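Local coordinates for protein putative protease I (Bacteroides thetaiotaomicron VPI-5482, PDB 3CNE) that binds flavin derivatives such as lumichrome, riboflavin, FMN and FAD as a homodimer and may serve as a flavin storage protein, at residues 6-11 with 68-73; 124-129 with 149-154; 19-24 with 165-170; 62-67 with 98-103; 35-40 with 87-92. All coordinates share one frame; numbering follows the deposited sequence.

Contact 1: 6-11 with 68-73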
# COMPACT_ATOMS: atom_id res chain seq x y z
N ALA A 6 -0.15 -15.15 9.50
CA ALA A 6 -0.42 -15.55 8.14
C ALA A 6 -1.26 -14.47 7.51
O ALA A 6 -2.37 -14.17 7.96
CB ALA A 6 -1.13 -16.92 8.08
N VAL A 7 -0.71 -13.85 6.46
CA VAL A 7 -1.41 -12.84 5.70
C VAL A 7 -2.02 -13.46 4.43
O VAL A 7 -1.31 -14.06 3.62
CB VAL A 7 -0.46 -11.69 5.33
CG1 VAL A 7 -1.21 -10.59 4.59
CG2 VAL A 7 0.18 -11.12 6.62
N LEU A 8 -3.33 -13.26 4.24
CA LEU A 8 -4.00 -13.76 3.05
C LEU A 8 -4.28 -12.63 2.10
O LEU A 8 -4.98 -11.66 2.46
CB LEU A 8 -5.31 -14.46 3.42
CG LEU A 8 -5.30 -15.51 4.53
CD1 LEU A 8 -6.71 -16.09 4.69
CD2 LEU A 8 -4.31 -16.63 4.25
N ALA A 9 -3.71 -12.74 0.89
CA ALA A 9 -3.89 -11.74 -0.16
C ALA A 9 -4.76 -12.31 -1.28
O ALA A 9 -4.41 -13.33 -1.89
CB ALA A 9 -2.52 -11.27 -0.69
N VAL A 10 -5.92 -11.70 -1.51
CA VAL A 10 -6.79 -12.19 -2.56
C VAL A 10 -6.28 -11.64 -3.91
O VAL A 10 -5.32 -10.90 -3.93
CB VAL A 10 -8.26 -11.83 -2.32
CG1 VAL A 10 -8.80 -12.67 -1.12
CG2 VAL A 10 -8.45 -10.29 -2.11
N ASN A 11 -6.91 -12.03 -5.00
CA ASN A 11 -6.40 -11.61 -6.31
C ASN A 11 -7.54 -11.14 -7.19
O ASN A 11 -8.31 -11.96 -7.70
CB ASN A 11 -5.69 -12.80 -6.94
CG ASN A 11 -5.10 -12.49 -8.27
OD1 ASN A 11 -4.80 -11.35 -8.56
ND2 ASN A 11 -4.93 -13.51 -9.09
N ASP A 68 -0.02 -17.48 14.76
CA ASP A 68 -0.74 -16.95 15.91
C ASP A 68 -1.93 -16.08 15.49
O ASP A 68 -2.81 -15.77 16.28
CB ASP A 68 0.23 -16.13 16.75
CG ASP A 68 1.37 -16.98 17.28
OD1 ASP A 68 1.14 -17.72 18.25
OD2 ASP A 68 2.47 -16.94 16.72
N ALA A 69 -1.90 -15.65 14.22
CA ALA A 69 -2.80 -14.61 13.72
C ALA A 69 -3.02 -14.83 12.24
O ALA A 69 -2.14 -15.34 11.55
CB ALA A 69 -2.22 -13.21 13.96
N LEU A 70 -4.21 -14.44 11.79
CA LEU A 70 -4.54 -14.38 10.37
C LEU A 70 -4.94 -12.94 10.05
O LEU A 70 -5.73 -12.33 10.78
CB LEU A 70 -5.68 -15.33 10.06
CG LEU A 70 -6.15 -15.55 8.61
CD1 LEU A 70 -6.87 -16.88 8.50
CD2 LEU A 70 -7.13 -14.45 8.21
N VAL A 71 -4.37 -12.41 8.97
CA VAL A 71 -4.84 -11.16 8.36
C VAL A 71 -5.57 -11.48 7.05
O VAL A 71 -5.04 -12.20 6.21
CB VAL A 71 -3.68 -10.16 8.06
CG1 VAL A 71 -4.17 -9.02 7.23
CG2 VAL A 71 -3.06 -9.62 9.37
N PHE A 72 -6.79 -10.98 6.91
CA PHE A 72 -7.48 -11.08 5.62
C PHE A 72 -7.42 -9.73 4.93
O PHE A 72 -8.05 -8.76 5.36
CB PHE A 72 -8.94 -11.51 5.75
CG PHE A 72 -9.61 -11.67 4.40
CD1 PHE A 72 -9.43 -12.83 3.65
CD2 PHE A 72 -10.34 -10.62 3.84
CE1 PHE A 72 -10.00 -12.98 2.34
CE2 PHE A 72 -10.93 -10.76 2.58
CZ PHE A 72 -10.75 -11.94 1.83
N SER A 73 -6.65 -9.69 3.86
CA SER A 73 -6.41 -8.44 3.15
C SER A 73 -7.31 -8.42 1.90
O SER A 73 -7.10 -9.16 0.94
CB SER A 73 -4.93 -8.29 2.82
OG SER A 73 -4.56 -6.93 2.66
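Ala6 and Leu8 turn their peptide groups to strand 69-73, its neighbour in the middle of the central parallel sheet of the DJ-1/PfpI-family fold. Four backbone hydrogen bonds join the pair: Ala6 N donates to Ala69 O and Leu8 N to Val71 O, while Ala6 O accepts from Val71 N and Leu8 O from Ser73 N. Val7 and Ala9, facing the other way, spend their polar groups on strand 31-36 and Val37. Leu8 CG lies beside its backbone N (chi1 -49°), which puts CD1 between the two methyls of Leu70, 3.9 Å from Leu70 CD1, and at the edge of the Phe72 ring. Val10 CG1 approaches the far end of that ring, 3.6 Å from Phe72 CZ, and Val10 CG2 lies 3.5 Å from Ser73 O. The peptide groups of strand 4-9 are thus satisfied along both edges as far as Ala9, whereas Val10 N and Ser73 O, buried with no partner in the model, mark where the pairing ends.

Contact 2: 124-129 with 149-154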
# COMPACT_ATOMS: atom_id res chain seq x y z
N LYS A 124 -19.71 -15.56 15.61
CA LYS A 124 -20.92 -15.63 16.45
C LYS A 124 -20.81 -14.65 17.63
O LYS A 124 -19.88 -14.76 18.40
CB LYS A 124 -21.15 -17.04 17.04
CG LYS A 124 -20.92 -18.22 16.10
CD LYS A 124 -22.22 -18.74 15.46
CE LYS A 124 -21.96 -19.84 14.45
NZ LYS A 124 -23.14 -20.03 13.53
N GLY A 125 -21.75 -13.71 17.71
CA GLY A 125 -21.87 -12.79 18.85
C GLY A 125 -20.79 -11.73 19.03
O GLY A 125 -20.77 -11.04 20.06
N LYS A 126 -19.91 -11.57 18.05
CA LYS A 126 -18.83 -10.58 18.16
C LYS A 126 -19.15 -9.38 17.31
O LYS A 126 -19.71 -9.50 16.22
CB LYS A 126 -17.48 -11.15 17.71
CG LYS A 126 -17.03 -12.41 18.44
CD LYS A 126 -16.61 -12.11 19.88
CE LYS A 126 -16.62 -13.37 20.70
NZ LYS A 126 -16.36 -13.11 22.12
N LYS A 127 -18.77 -8.20 17.82
CA LYS A 127 -18.88 -6.97 17.07
C LYS A 127 -17.80 -6.93 16.00
O LYS A 127 -16.63 -7.25 16.27
CB LYS A 127 -18.78 -5.76 17.98
CG LYS A 127 -20.12 -5.45 18.68
CD LYS A 127 -19.93 -4.42 19.80
CE LYS A 127 -19.14 -5.02 20.96
NZ LYS A 127 -18.61 -3.97 21.90
N VAL A 128 -18.20 -6.55 14.80
CA VAL A 128 -17.26 -6.40 13.69
C VAL A 128 -17.52 -5.12 12.95
O VAL A 128 -18.67 -4.65 12.86
CB VAL A 128 -17.33 -7.56 12.65
CG1 VAL A 128 -16.83 -8.87 13.24
CG2 VAL A 128 -18.75 -7.71 12.04
N ALA A 129 -16.45 -4.55 12.42
CA ALA A 129 -16.54 -3.44 11.49
C ALA A 129 -16.37 -4.02 10.10
O ALA A 129 -15.60 -4.97 9.88
CB ALA A 129 -15.48 -2.41 11.77
N GLU A 149 -13.45 -2.26 15.04
CA GLU A 149 -13.99 -2.97 16.19
C GLU A 149 -12.96 -4.00 16.63
O GLU A 149 -12.40 -4.73 15.80
CB GLU A 149 -15.29 -3.71 15.85
CG GLU A 149 -16.52 -2.81 15.67
CD GLU A 149 -16.98 -2.09 16.96
OE1 GLU A 149 -16.50 -2.41 18.07
OE2 GLU A 149 -17.85 -1.21 16.86
N ILE A 150 -12.71 -4.02 17.93
CA ILE A 150 -11.92 -5.06 18.54
C ILE A 150 -12.83 -5.76 19.53
O ILE A 150 -13.32 -5.15 20.48
CB ILE A 150 -10.61 -4.50 19.18
CG1 ILE A 150 -9.70 -3.94 18.07
CG2 ILE A 150 -9.87 -5.59 19.98
CD1 ILE A 150 -8.49 -3.19 18.58
N ASP A 151 -13.10 -7.02 19.27
CA ASP A 151 -13.98 -7.81 20.10
C ASP A 151 -13.46 -9.22 20.14
O ASP A 151 -13.54 -9.97 19.15
CB ASP A 151 -15.45 -7.75 19.60
CG ASP A 151 -16.44 -8.27 20.65
OD1 ASP A 151 -15.97 -8.57 21.76
OD2 ASP A 151 -17.66 -8.36 20.40
N GLY A 152 -12.93 -9.58 21.30
CA GLY A 152 -12.37 -10.91 21.52
C GLY A 152 -11.12 -11.02 20.69
O GLY A 152 -10.22 -10.20 20.82
N ASN A 153 -11.07 -12.03 19.82
CA ASN A 153 -9.93 -12.23 18.94
C ASN A 153 -10.03 -11.49 17.60
O ASN A 153 -9.14 -11.61 16.77
CB ASN A 153 -9.69 -13.72 18.70
CG ASN A 153 -9.51 -14.48 19.98
OD1 ASN A 153 -8.83 -14.03 20.92
ND2 ASN A 153 -10.14 -15.66 20.05
N PHE A 154 -11.10 -10.70 17.43
CA PHE A 154 -11.37 -10.04 16.16
C PHE A 154 -10.98 -8.58 16.14
O PHE A 154 -11.44 -7.79 16.95
CB PHE A 154 -12.85 -10.20 15.76
CG PHE A 154 -13.24 -11.61 15.47
CD1 PHE A 154 -13.11 -12.14 14.19
CD2 PHE A 154 -13.71 -12.43 16.49
CE1 PHE A 154 -13.43 -13.47 13.93
CE2 PHE A 154 -14.06 -13.76 16.23
CZ PHE A 154 -13.92 -14.28 14.96
O HOH W 1 -16.33 -10.66 23.33
O HOH W 2 -13.97 -7.18 15.24
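A tight type II' beta turn, Asp151 to Phe154, joins strands 148-151 and 154-157 at the edge of the main sheet, and strand 127-129 of a separate two-stranded sheet runs past it. The turn is closed by Asp151 N to Phe154 O (3.0 Å) and Phe154 N to Asp151 O. Strands 127-129 and 149-151 run roughly antiparallel, their short segments 153° apart, but too far from each other to pair directly; a water lies between Lys127 O (2.9 Å) and Glu149 O (3.0 Å). Asp151 CG stands opposite its own backbone N (chi1 -165°), which carries OD2 to Lys127 N; this bond of 2.8 Å is nearly straight, at 172°, and uses the anti lone pair. OD1 accepts a hydrogen bond from another water 2.6 Å away, to which Lys126 NZ donates at 2.7 Å. Lys126 CG, beside its backbone N, lies 3.9 Å from Phe154 CD2, and the bend at chi2 then turns CD and NZ to the Asp151 side. Glu149 lays its CG 3.7 Å from Ala129 N, while its OE2 is bonded to Thr144. A type II' turn with glycine second is characteristic of two-residue beta hairpins; here its first residue, Asp151, reaches out to Lys127 N.

Contact 3: 19-24 with 165-170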
# COMPACT_ATOMS: atom_id res chain seq x y z
N PHE A 19 -0.27 -3.31 2.27
CA PHE A 19 0.98 -2.73 2.71
C PHE A 19 0.93 -1.94 4.02
O PHE A 19 1.94 -1.84 4.71
CB PHE A 19 1.67 -1.99 1.57
CG PHE A 19 2.29 -2.93 0.60
CD1 PHE A 19 1.61 -3.29 -0.54
CD2 PHE A 19 3.51 -3.54 0.89
CE1 PHE A 19 2.18 -4.20 -1.46
CE2 PHE A 19 4.06 -4.45 0.00
CZ PHE A 19 3.39 -4.78 -1.16
N GLN A 20 -0.23 -1.39 4.35
CA GLN A 20 -0.42 -0.87 5.71
C GLN A 20 -0.12 -1.93 6.75
O GLN A 20 0.59 -1.67 7.71
CB GLN A 20 -1.86 -0.36 5.89
CG GLN A 20 -2.09 1.01 5.28
CD GLN A 20 -3.43 1.55 5.71
OE1 GLN A 20 -3.59 2.00 6.86
NE2 GLN A 20 -4.42 1.47 4.83
N TYR A 21 -0.63 -3.15 6.56
CA TYR A 21 -0.27 -4.25 7.43
C TYR A 21 1.23 -4.58 7.34
O TYR A 21 1.90 -4.67 8.36
CB TYR A 21 -1.06 -5.53 7.13
CG TYR A 21 -2.57 -5.43 7.32
CD1 TYR A 21 -3.12 -5.18 8.59
CD2 TYR A 21 -3.44 -5.64 6.24
CE1 TYR A 21 -4.51 -5.10 8.78
CE2 TYR A 21 -4.82 -5.57 6.43
CZ TYR A 21 -5.35 -5.31 7.71
OH TYR A 21 -6.70 -5.23 7.91
N LEU A 22 1.74 -4.75 6.12
CA LEU A 22 3.09 -5.30 5.96
C LEU A 22 4.14 -4.33 6.44
O LEU A 22 5.13 -4.75 7.04
CB LEU A 22 3.36 -5.78 4.54
CG LEU A 22 2.36 -6.79 3.96
CD1 LEU A 22 2.85 -7.28 2.61
CD2 LEU A 22 2.08 -7.96 4.92
N GLU A 23 3.95 -3.04 6.16
CA GLU A 23 4.87 -2.04 6.66
C GLU A 23 4.88 -2.03 8.18
O GLU A 23 5.96 -2.03 8.81
CB GLU A 23 4.52 -0.65 6.16
CG GLU A 23 5.49 0.39 6.67
CD GLU A 23 4.99 1.76 6.48
OE1 GLU A 23 3.82 2.01 6.84
OE2 GLU A 23 5.77 2.57 5.95
N ALA A 24 3.69 -2.01 8.76
CA ALA A 24 3.60 -2.03 10.24
C ALA A 24 4.31 -3.25 10.86
O ALA A 24 5.09 -3.09 11.80
CB ALA A 24 2.15 -1.91 10.71
N THR A 165 -7.00 3.28 12.51
CA THR A 165 -7.71 3.38 13.81
C THR A 165 -7.52 2.17 14.74
O THR A 165 -7.74 2.28 15.95
CB THR A 165 -9.24 3.63 13.68
OG1 THR A 165 -9.88 2.49 13.09
CG2 THR A 165 -9.52 4.90 12.89
N MSE A 166 -7.12 1.03 14.19
CA MSE A 166 -6.94 -0.16 15.00
C MSE A 166 -5.52 -0.73 14.94
O MSE A 166 -5.18 -1.61 15.70
CB MSE A 166 -7.92 -1.24 14.61
CG MSE A 166 -7.78 -1.67 13.15
SE MSE A 166 -8.49 -3.45 12.79
CE MSE A 166 -6.81 -4.27 12.19
N LEU A 167 -4.71 -0.24 14.01
CA LEU A 167 -3.41 -0.83 13.74
C LEU A 167 -2.43 -0.77 14.94
O LEU A 167 -1.73 -1.75 15.20
CB LEU A 167 -2.80 -0.24 12.46
CG LEU A 167 -1.62 -0.95 11.82
CD1 LEU A 167 -1.93 -2.41 11.56
CD2 LEU A 167 -1.21 -0.22 10.52
N PRO A 168 -2.41 0.36 15.69
CA PRO A 168 -1.55 0.35 16.89
C PRO A 168 -1.94 -0.74 17.90
O PRO A 168 -1.06 -1.35 18.51
CB PRO A 168 -1.80 1.75 17.51
CG PRO A 168 -2.18 2.60 16.31
CD PRO A 168 -3.09 1.65 15.54
N LYS A 169 -3.24 -0.98 18.06
CA LYS A 169 -3.71 -2.06 18.95
C LYS A 169 -3.30 -3.43 18.39
O LYS A 169 -2.95 -4.32 19.14
CB LYS A 169 -5.23 -1.97 19.17
CG LYS A 169 -5.68 -0.76 20.02
CD LYS A 169 -7.18 -0.77 20.39
CE LYS A 169 -8.14 -0.34 19.25
NZ LYS A 169 -8.52 1.13 19.18
N VAL A 170 -3.34 -3.59 17.06
CA VAL A 170 -2.97 -4.86 16.43
C VAL A 170 -1.49 -5.13 16.67
O VAL A 170 -1.09 -6.24 17.03
CB VAL A 170 -3.24 -4.86 14.92
CG1 VAL A 170 -2.71 -6.15 14.28
CG2 VAL A 170 -4.71 -4.71 14.69
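This is a small, apolar helix-to-helix contact between helix 15-27 and the start of the C-terminal helix 167-174, without a hydrogen bond across it. Leu167 carries most of it. Its CG lies anti to the backbone N (chi1 -166°), which extends the branched end across to the facing helix, where CD2 meets Ala24 CB at 3.8 Å and the carbonyl oxygen of Gln20 at 3.6 Å. That oxygen already accepts the helical bond from Ala24 N, so the methyl packs against a peptide group that has its partner. The other methyl, CD1, reaches the Tyr21 ring obliquely, 4.2 Å from Tyr21 CD1. Both helices lie on the same side of the central parallel sheet of this DJ-1/PfpI-family fold, and the Tyr21 ring bridges from one to the sheet: its hydroxyl is bonded to His110 ND1, and it also touches Ile108. Selenomethionine Met166, at the N-cap position of helix 167-174, folds back through a bend at chi3 and brings its CE to the edge of the Tyr21 ring, 4.2 Å from Tyr21 CE1. The Gln20 side chain comes within about 4 Å of bound FMN (nearest atoms), with NE2 held by Glu160 O, close to the riboflavin-binding residues Asn161 and Trp164. On helix 15-27, Phe19 meets Phe19 of the second subunit with nearly parallel rings, and Glu23 OE2 accepts from Asn14 ND2 of that subunit.

Contact 4: 62-67 with 98-103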
# COMPACT_ATOMS: atom_id res chain seq x y z
N GLY A 62 -3.55 -27.27 7.00
CA GLY A 62 -2.86 -28.23 7.83
C GLY A 62 -1.76 -27.58 8.63
O GLY A 62 -1.22 -28.21 9.54
N HIS A 63 -1.41 -26.34 8.30
CA HIS A 63 -0.35 -25.63 9.03
C HIS A 63 -0.85 -24.40 9.81
O HIS A 63 -0.05 -23.55 10.20
CB HIS A 63 0.79 -25.20 8.09
CG HIS A 63 1.44 -26.33 7.35
ND1 HIS A 63 0.97 -26.80 6.14
CD2 HIS A 63 2.54 -27.07 7.64
CE1 HIS A 63 1.75 -27.78 5.71
NE2 HIS A 63 2.71 -27.97 6.61
N GLU A 64 -2.16 -24.32 10.04
CA GLU A 64 -2.73 -23.15 10.70
C GLU A 64 -2.20 -22.96 12.14
O GLU A 64 -2.12 -21.83 12.63
CB GLU A 64 -4.26 -23.22 10.70
CG GLU A 64 -4.92 -23.33 9.32
CD GLU A 64 -5.12 -24.77 8.84
OE1 GLU A 64 -4.42 -25.67 9.35
OE2 GLU A 64 -5.98 -25.00 7.96
N ASP A 65 -1.86 -24.06 12.80
CA ASP A 65 -1.39 -24.00 14.20
C ASP A 65 0.07 -23.54 14.26
O ASP A 65 0.65 -23.41 15.33
CB ASP A 65 -1.60 -25.36 14.89
CG ASP A 65 -2.23 -25.22 16.27
OD1 ASP A 65 -2.16 -24.13 16.90
OD2 ASP A 65 -2.77 -26.24 16.76
N GLU A 66 0.65 -23.25 13.10
CA GLU A 66 2.01 -22.73 12.99
C GLU A 66 2.01 -21.21 13.12
O GLU A 66 3.06 -20.57 13.16
CB GLU A 66 2.54 -23.07 11.61
CG GLU A 66 3.84 -23.82 11.59
CD GLU A 66 3.92 -24.69 10.36
OE1 GLU A 66 3.36 -25.82 10.40
OE2 GLU A 66 4.53 -24.25 9.35
N PHE A 67 0.81 -20.62 13.15
CA PHE A 67 0.67 -19.17 13.16
C PHE A 67 -0.15 -18.75 14.36
O PHE A 67 -0.86 -19.56 14.95
CB PHE A 67 0.04 -18.71 11.85
CG PHE A 67 0.93 -18.90 10.65
CD1 PHE A 67 1.80 -17.89 10.24
CD2 PHE A 67 0.91 -20.10 9.93
CE1 PHE A 67 2.62 -18.07 9.11
CE2 PHE A 67 1.73 -20.27 8.81
CZ PHE A 67 2.58 -19.26 8.40
N LYS A 98 -11.98 -20.82 9.01
CA LYS A 98 -12.67 -21.61 10.05
C LYS A 98 -11.67 -22.19 11.04
O LYS A 98 -11.86 -22.06 12.24
CB LYS A 98 -13.54 -22.71 9.44
CG LYS A 98 -14.59 -23.28 10.41
CD LYS A 98 -15.33 -24.48 9.78
CE LYS A 98 -16.28 -25.19 10.79
NZ LYS A 98 -17.72 -24.89 10.51
N THR A 99 -10.62 -22.82 10.53
CA THR A 99 -9.63 -23.46 11.37
C THR A 99 -8.91 -22.46 12.30
O THR A 99 -8.83 -22.69 13.49
CB THR A 99 -8.62 -24.22 10.53
OG1 THR A 99 -9.32 -25.20 9.77
CG2 THR A 99 -7.58 -24.89 11.40
N PHE A 100 -8.42 -21.35 11.75
CA PHE A 100 -7.84 -20.30 12.58
C PHE A 100 -8.78 -19.83 13.70
O PHE A 100 -8.36 -19.68 14.83
CB PHE A 100 -7.43 -19.11 11.70
CG PHE A 100 -6.01 -19.17 11.20
CD1 PHE A 100 -5.67 -19.98 10.11
CD2 PHE A 100 -5.00 -18.43 11.82
CE1 PHE A 100 -4.35 -20.02 9.63
CE2 PHE A 100 -3.68 -18.45 11.34
CZ PHE A 100 -3.35 -19.26 10.26
N GLY A 101 -10.05 -19.60 13.37
CA GLY A 101 -11.04 -19.08 14.31
C GLY A 101 -11.35 -20.12 15.39
O GLY A 101 -11.34 -19.80 16.58
N GLU A 102 -11.60 -21.35 14.95
CA GLU A 102 -11.77 -22.52 15.85
C GLU A 102 -10.58 -22.71 16.81
O GLU A 102 -10.77 -23.16 17.95
CB GLU A 102 -11.96 -23.80 15.03
CG GLU A 102 -13.35 -23.94 14.46
CD GLU A 102 -13.54 -25.20 13.60
OE1 GLU A 102 -12.54 -25.91 13.28
OE2 GLU A 102 -14.71 -25.47 13.23
N LYS A 103 -9.37 -22.38 16.35
CA LYS A 103 -8.19 -22.57 17.19
C LYS A 103 -7.86 -21.35 18.03
O LYS A 103 -6.79 -21.29 18.64
CB LYS A 103 -6.98 -23.05 16.39
CG LYS A 103 -7.14 -24.44 15.79
CD LYS A 103 -5.86 -24.86 15.03
CE LYS A 103 -6.06 -26.20 14.30
NZ LYS A 103 -4.92 -27.17 14.44
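A short 3-10 turn at 64-66 lies beside the last turn of helix 88-102, with the Glu64 and Phe100 CA atoms 6.1 Å apart. It belongs to the loop leading into strand 69-73 of the DJ-1/PfpI-family sheet, and the helix is the one that follows that strand. Phe100 supplies the central surface. Glu64 packs CB and CG against the CD1-CE1 side of the ring, both 3.4 Å from Phe100 CE1, and Glu64 O stands over a face of the same ring. Phe67 CB comes in at the ring's edge, 3.8 Å from Phe100 CE2, while the Phe67 ring itself runs on toward Lys4 and Ala6 of strand 4-9. A bend at chi2 (89°) swings the Glu64 carboxylate off the aromatic ring to Thr99, where Glu64 CD meets the methyl CG2 at 3.6 Å. Thr99 OG1 is bonded to Glu95 O within its own helix. The acid is also approached by Gly62 N through two weak bonds, to OE1 and OE2. Farther out, at the solvent-exposed side, Asp65 divides its carboxylate between two lysines: OD1 pairs with Lys105, and OD2 with Lys103 just past the helix end. The Lys103 NZ to Asp65 OD2 salt bridge is 3.3 Å long, and the ammonium group sits well above the carboxylate plane, 50° out of it.

Contact 5: 35-40 with 87-92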
# COMPACT_ATOMS: atom_id res chain seq x y z
N PHE A 35 0.27 -15.31 1.80
CA PHE A 35 -0.31 -16.40 1.02
C PHE A 35 -1.30 -15.86 0.03
O PHE A 35 -2.25 -15.16 0.41
CB PHE A 35 -1.05 -17.44 1.92
CG PHE A 35 -0.17 -18.16 2.90
CD1 PHE A 35 0.32 -19.44 2.62
CD2 PHE A 35 0.14 -17.57 4.13
CE1 PHE A 35 1.14 -20.12 3.53
CE2 PHE A 35 0.95 -18.23 5.06
CZ PHE A 35 1.44 -19.54 4.76
N ALA A 36 -1.10 -16.20 -1.24
CA ALA A 36 -2.06 -15.84 -2.27
C ALA A 36 -3.31 -16.69 -2.18
O ALA A 36 -3.24 -17.91 -2.14
CB ALA A 36 -1.43 -15.97 -3.67
N VAL A 37 -4.48 -16.05 -2.16
CA VAL A 37 -5.72 -16.76 -2.33
C VAL A 37 -5.93 -16.90 -3.83
O VAL A 37 -6.77 -16.21 -4.44
CB VAL A 37 -6.91 -16.04 -1.70
CG1 VAL A 37 -8.18 -16.89 -1.85
CG2 VAL A 37 -6.61 -15.82 -0.19
N SER A 38 -5.17 -17.82 -4.41
CA SER A 38 -5.08 -17.93 -5.84
C SER A 38 -4.43 -19.27 -6.15
O SER A 38 -4.05 -20.01 -5.24
CB SER A 38 -4.27 -16.75 -6.44
OG SER A 38 -4.40 -16.75 -7.86
N ASP A 39 -4.30 -19.58 -7.44
CA ASP A 39 -3.68 -20.83 -7.87
C ASP A 39 -2.16 -20.74 -7.96
O ASP A 39 -1.47 -21.78 -8.02
CB ASP A 39 -4.29 -21.26 -9.22
CG ASP A 39 -4.10 -20.23 -10.31
OD1 ASP A 39 -4.40 -19.04 -10.08
OD2 ASP A 39 -3.65 -20.61 -11.42
N THR A 40 -1.63 -19.51 -8.00
CA THR A 40 -0.18 -19.26 -7.97
C THR A 40 0.15 -18.08 -7.05
O THR A 40 -0.72 -17.28 -6.70
CB THR A 40 0.41 -18.92 -9.39
OG1 THR A 40 0.15 -17.54 -9.70
CG2 THR A 40 -0.19 -19.80 -10.50
N GLN A 87 -13.43 -22.43 -7.75
CA GLN A 87 -12.03 -22.14 -7.55
C GLN A 87 -11.59 -22.77 -6.24
O GLN A 87 -12.07 -22.38 -5.18
CB GLN A 87 -11.80 -20.63 -7.59
CG GLN A 87 -12.04 -20.02 -8.98
CD GLN A 87 -11.96 -18.49 -9.01
OE1 GLN A 87 -12.10 -17.82 -8.00
NE2 GLN A 87 -11.74 -17.94 -10.19
N PRO A 88 -10.70 -23.78 -6.30
CA PRO A 88 -10.33 -24.50 -5.07
C PRO A 88 -9.77 -23.60 -3.98
O PRO A 88 -9.95 -23.88 -2.78
CB PRO A 88 -9.25 -25.47 -5.55
CG PRO A 88 -9.65 -25.71 -7.04
CD PRO A 88 -10.03 -24.34 -7.48
N TYR A 89 -9.14 -22.50 -4.36
CA TYR A 89 -8.55 -21.64 -3.35
C TYR A 89 -9.58 -20.88 -2.54
O TYR A 89 -9.28 -20.46 -1.42
CB TYR A 89 -7.52 -20.66 -3.94
CG TYR A 89 -7.90 -20.06 -5.28
CD1 TYR A 89 -8.70 -18.92 -5.34
CD2 TYR A 89 -7.42 -20.62 -6.46
CE1 TYR A 89 -9.03 -18.32 -6.55
CE2 TYR A 89 -7.74 -20.04 -7.71
CZ TYR A 89 -8.56 -18.89 -7.73
OH TYR A 89 -8.88 -18.27 -8.91
N ASN A 90 -10.78 -20.72 -3.10
CA ASN A 90 -11.87 -20.09 -2.37
C ASN A 90 -12.48 -21.04 -1.36
O ASN A 90 -12.95 -20.61 -0.31
CB ASN A 90 -12.93 -19.57 -3.32
CG ASN A 90 -12.44 -18.36 -4.07
OD1 ASN A 90 -11.55 -17.66 -3.60
ND2 ASN A 90 -12.97 -18.14 -5.25
N VAL A 91 -12.46 -22.32 -1.69
CA VAL A 91 -12.89 -23.36 -0.75
C VAL A 91 -11.84 -23.46 0.36
O VAL A 91 -12.17 -23.50 1.55
CB VAL A 91 -13.10 -24.72 -1.46
CG1 VAL A 91 -13.31 -25.85 -0.45
CG2 VAL A 91 -14.27 -24.64 -2.49
N ASP A 92 -10.56 -23.49 -0.03
CA ASP A 92 -9.47 -23.44 0.94
C ASP A 92 -9.56 -22.23 1.86
O ASP A 92 -9.36 -22.36 3.05
CB ASP A 92 -8.12 -23.47 0.27
CG ASP A 92 -7.86 -24.77 -0.48
OD1 ASP A 92 -8.57 -25.79 -0.21
OD2 ASP A 92 -6.95 -24.78 -1.35
O HOH W 3 -6.96 -15.92 -8.58
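The Tyr89 ring lies flat against the backbone of Ser38. Ser38 CA sits 3.6 Å from the ring centroid and 12° off the ring normal, a CH-pi contact over the middle of the face. On the opposite face rests Gln87 CB, displaced toward the rim, so the aromatic ring is sandwiched between Ser38 of the passing chain and Gln87, the residue before its own helix. A chi1 of 40° places Tyr89 CG between its backbone N and carbonyl carbon and turns the ring to the 37-39 backbone. Along that chain, Val37 O approaches Tyr89 CD1 to 3.4 Å and Asp39 N lies 3.4 Å from Tyr89 CD2, both obliquely. Val37 is the centre of an inverse gamma turn, with a weak bond from Ser38 N to Ala36 O, in the segment that follows strand 31-36 of the main sheet of the DJ-1/PfpI-family fold; the facing turn is the first of helix 88-102, with Gln87 at the N-cap position. The Val37 side chain crosses that of Asn90 at about a right angle, CG1 coming within 3.9 Å of Asn90 OD1, while Asn90 ND2 is bonded to Tyr84 O. At the far end of the ring the hydroxyl joins the loop through a water, 3.1 Å from Tyr89 OH and 2.8 Å from Ser38 OG.

Contacts 1, 3 and 5 are buried, contact 1 nearest the chain's centre, where two neighbouring strands are joined by peptide hydrogen bonds. Strand 4-9 continues this pairing with strand 31-36, which leads into contact 5. Contacts 4 and 5 hold the two ends of helix 88-102, one by a phenylalanine and a surface salt bridge, the other by a tyrosine laid on backbone and a water; Phe67 and Phe35 touch between them. Contact 3 packs helices on the sheet face of Val71, where Tyr21 touches that valine, and is the one reaching the second subunit. Contacts 2 and 4 are partly buried, with exposed charged residues; contact 2, across the chain's centre from contact 5, also relies on water.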